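Local structure of 3-hydroxyacyl-thioester dehydratase X (Mycobacterium tuberculosis, 4OOB) at residues 25-30 with 165-170. The protein catalyses the reversible hydration of trans-2-enoyl-CoA to (3R)-3-hydroxyacyl-CoA over a broad range of chain lengths, with a preference for C8 to C12 substrates. Residues are numbered along the deposited sequence; the frame is centred on the assembly and turned at random.
Sequences AAYAAV and AAVGGD
Val167, the last helical residue of 158-167, drives its CG1 methyl against the backbone of helix 21-31 between Ala26, Tyr27 and Val30, joining two helices of this double-hotdog, MaoC-like fold. No hydrogen bond crosses the contact, which is wholly a matter of van der Waals packing. With CG1 anti to the backbone N (chi1 -178°), the valine holds this methyl foremost, and it comes to 3.3 Å from Tyr27 CA. Tyr27 CB is 3.5 Å from the same CG1. The tyrosine ring is not covered by the methyl, which sits near the ring plane, at the edge. Instead, Tyr27 swings its ring away from its own backbone N (chi1 174°), and the ring extends past Val167 with its CD2/CE2 edge on the side of Gly168. A hydrogen bond from its hydroxyl to Thr42 OG1 and an edge-to-face contact with Tyr43 hold the outer part of this side chain, while Val167 CG1 packs at its CB root. Ala26 meets both branches of the valine with its single methyl, CB lying 4.1 Å from Val167 CG1. One turn further along the helix, Val30 makes a looser approach and also rests on Tyr164 of helix 158-167. Its CG1 stands 4.4 Å from Val167 CG1.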
ATOM      1  N   ALA A  25      -8.280  -7.173 -13.206  1.00 21.99           N
ATOM      2  CA  ALA A  25      -9.154  -8.288 -12.783  1.00 22.78           C
ATOM      3  C   ALA A  25      -8.424  -9.172 -11.812  1.00 21.46           C
ATOM      4  O   ALA A  25      -8.970  -9.584 -10.820  1.00 21.80           O
ATOM      5  CB  ALA A  25      -9.623  -9.122 -13.984  1.00 22.23           C
ATOM      6  N   ALA A  26      -7.169  -9.455 -12.123  1.00 21.25           N
ATOM      7  CA  ALA A  26      -6.393 -10.382 -11.313  1.00 20.62           C
ATOM      8  C   ALA A  26      -6.140  -9.767  -9.958  1.00 19.46           C
ATOM      9  O   ALA A  26      -6.159 -10.487  -8.975  1.00 19.77           O
ATOM     10  CB  ALA A  26      -5.074 -10.740 -11.996  1.00 20.30           C
ATOM     11  N   TYR A  27      -5.885  -8.451  -9.944  1.00 19.15           N
ATOM     12  CA  TYR A  27      -5.663  -7.642  -8.726  1.00 18.44           C
ATOM     13  C   TYR A  27      -6.919  -7.568  -7.890  1.00 18.23           C
ATOM     14  O   TYR A  27      -6.889  -7.783  -6.677  1.00 17.59           O
ATOM     15  CB  TYR A  27      -5.190  -6.199  -9.095  1.00 17.80           C
ATOM     16  CG  TYR A  27      -5.059  -5.184  -7.933  1.00 17.26           C
ATOM     17  CD1 TYR A  27      -6.171  -4.472  -7.435  1.00 17.43           C
ATOM     18  CD2 TYR A  27      -3.817  -4.903  -7.356  1.00 17.22           C
ATOM     19  CE1 TYR A  27      -6.038  -3.526  -6.411  1.00 16.44           C
ATOM     20  CE2 TYR A  27      -3.675  -3.967  -6.345  1.00 16.54           C
ATOM     21  CZ  TYR A  27      -4.785  -3.287  -5.856  1.00 16.16           C
ATOM     22  OH  TYR A  27      -4.618  -2.355  -4.841  1.00 15.31           O
ATOM     23  N   ALA A  28      -8.026  -7.200  -8.519  1.00 19.18           N
ATOM     24  CA  ALA A  28      -9.285  -7.217  -7.817  1.00 19.41           C
ATOM     25  C   ALA A  28      -9.512  -8.616  -7.213  1.00 20.29           C
ATOM     26  O   ALA A  28      -9.854  -8.715  -6.036  1.00 22.65           O
ATOM     27  CB  ALA A  28     -10.410  -6.816  -8.749  1.00 20.16           C
ATOM     28  N   ALA A  29      -9.249  -9.702  -7.952  1.00 18.94           N
ATOM     29  CA  ALA A  29      -9.504 -11.049  -7.392  1.00 18.26           C
ATOM     30  C   ALA A  29      -8.641 -11.350  -6.171  1.00 17.64           C
ATOM     31  O   ALA A  29      -9.125 -11.835  -5.123  1.00 17.13           O
ATOM     32  CB  ALA A  29      -9.285 -12.133  -8.449  1.00 18.13           C
ATOM     33  N   VAL A  30      -7.344 -11.084  -6.298  1.00 17.18           N
ATOM     34  CA  VAL A  30      -6.437 -11.396  -5.178  1.00 17.05           C
ATOM     35  C   VAL A  30      -6.708 -10.524  -3.929  1.00 15.95           C
ATOM     36  O   VAL A  30      -6.573 -11.018  -2.805  1.00 14.89           O
ATOM     37  CB  VAL A  30      -4.949 -11.345  -5.591  1.00 17.30           C
ATOM     38  CG1 VAL A  30      -4.512  -9.925  -5.840  1.00 17.93           C
ATOM     39  CG2 VAL A  30      -4.072 -11.919  -4.498  1.00 17.63           C
ATOM     40  N   ALA A 165       2.137 -10.700  -5.012  1.00 17.90           N
ATOM     41  CA  ALA A 165       3.408 -10.212  -5.568  1.00 17.77           C
ATOM     42  C   ALA A 165       3.363 -10.149  -7.081  1.00 18.65           C
ATOM     43  O   ALA A 165       3.751  -9.128  -7.671  1.00 17.82           O
ATOM     44  CB  ALA A 165       4.557 -11.092  -5.110  1.00 16.96           C
ATOM     45  N   ALA A 166       2.924 -11.244  -7.701  1.00 18.77           N
ATOM     46  CA  ALA A 166       2.748 -11.309  -9.175  1.00 21.40           C
ATOM     47  C   ALA A 166       1.835 -10.200  -9.776  1.00 22.62           C
ATOM     48  O   ALA A 166       2.024  -9.718 -10.894  1.00 22.50           O
ATOM     49  CB  ALA A 166       2.205 -12.691  -9.564  1.00 21.43           C
ATOM     50  N   VAL A 167       0.868  -9.770  -8.998  1.00 24.72           N
ATOM     51  CA  VAL A 167      -0.138  -8.875  -9.509  1.00 26.75           C
ATOM     52  C   VAL A 167       0.107  -7.406  -9.170  1.00 25.11           C
ATOM     53  O   VAL A 167      -0.218  -6.610  -9.980  1.00 27.76           O
ATOM     54  CB  VAL A 167      -1.520  -9.381  -9.046  1.00 28.44           C
ATOM     55  CG1 VAL A 167      -2.643  -8.524  -9.582  1.00 30.69           C
ATOM     56  CG2 VAL A 167      -1.704 -10.815  -9.502  1.00 28.01           C
ATOM     57  N   GLY A 168       0.766  -7.069  -8.058  1.00 25.26           N
ATOM     58  CA  GLY A 168       0.843  -5.712  -7.517  1.00 26.32           C
ATOM     59  C   GLY A 168       2.163  -4.889  -7.624  1.00 28.98           C
ATOM     60  O   GLY A 168       2.443  -3.871  -6.838  1.00 25.39           O
ATOM     61  N   GLY A 169       2.979  -5.295  -8.583  1.00 27.05           N
ATOM     62  CA  GLY A 169       4.208  -4.534  -8.898  1.00 30.16           C
ATOM     63  C   GLY A 169       5.361  -4.492  -7.882  1.00 29.52           C
ATOM     64  O   GLY A 169       6.240  -3.593  -7.995  1.00 29.60           O
ATOM     65  N   ASP A 170       5.367  -5.418  -6.900  1.00 26.49           N
ATOM     66  CA  ASP A 170       6.388  -5.417  -5.826  1.00 22.99           C
ATOM     67  C   ASP A 170       6.681  -6.861  -5.446  1.00 22.39           C
ATOM     68  O   ASP A 170       5.872  -7.475  -4.771  1.00 23.95           O
ATOM     69  CB  ASP A 170       5.901  -4.613  -4.617  1.00 21.81           C
ATOM     70  CG  ASP A 170       6.886  -4.637  -3.425  1.00 21.23           C
ATOM     71  OD1 ASP A 170       7.958  -5.278  -3.574  1.00 21.78           O
ATOM     72  OD2 ASP A 170       6.591  -4.034  -2.344  1.00 17.62           O
TER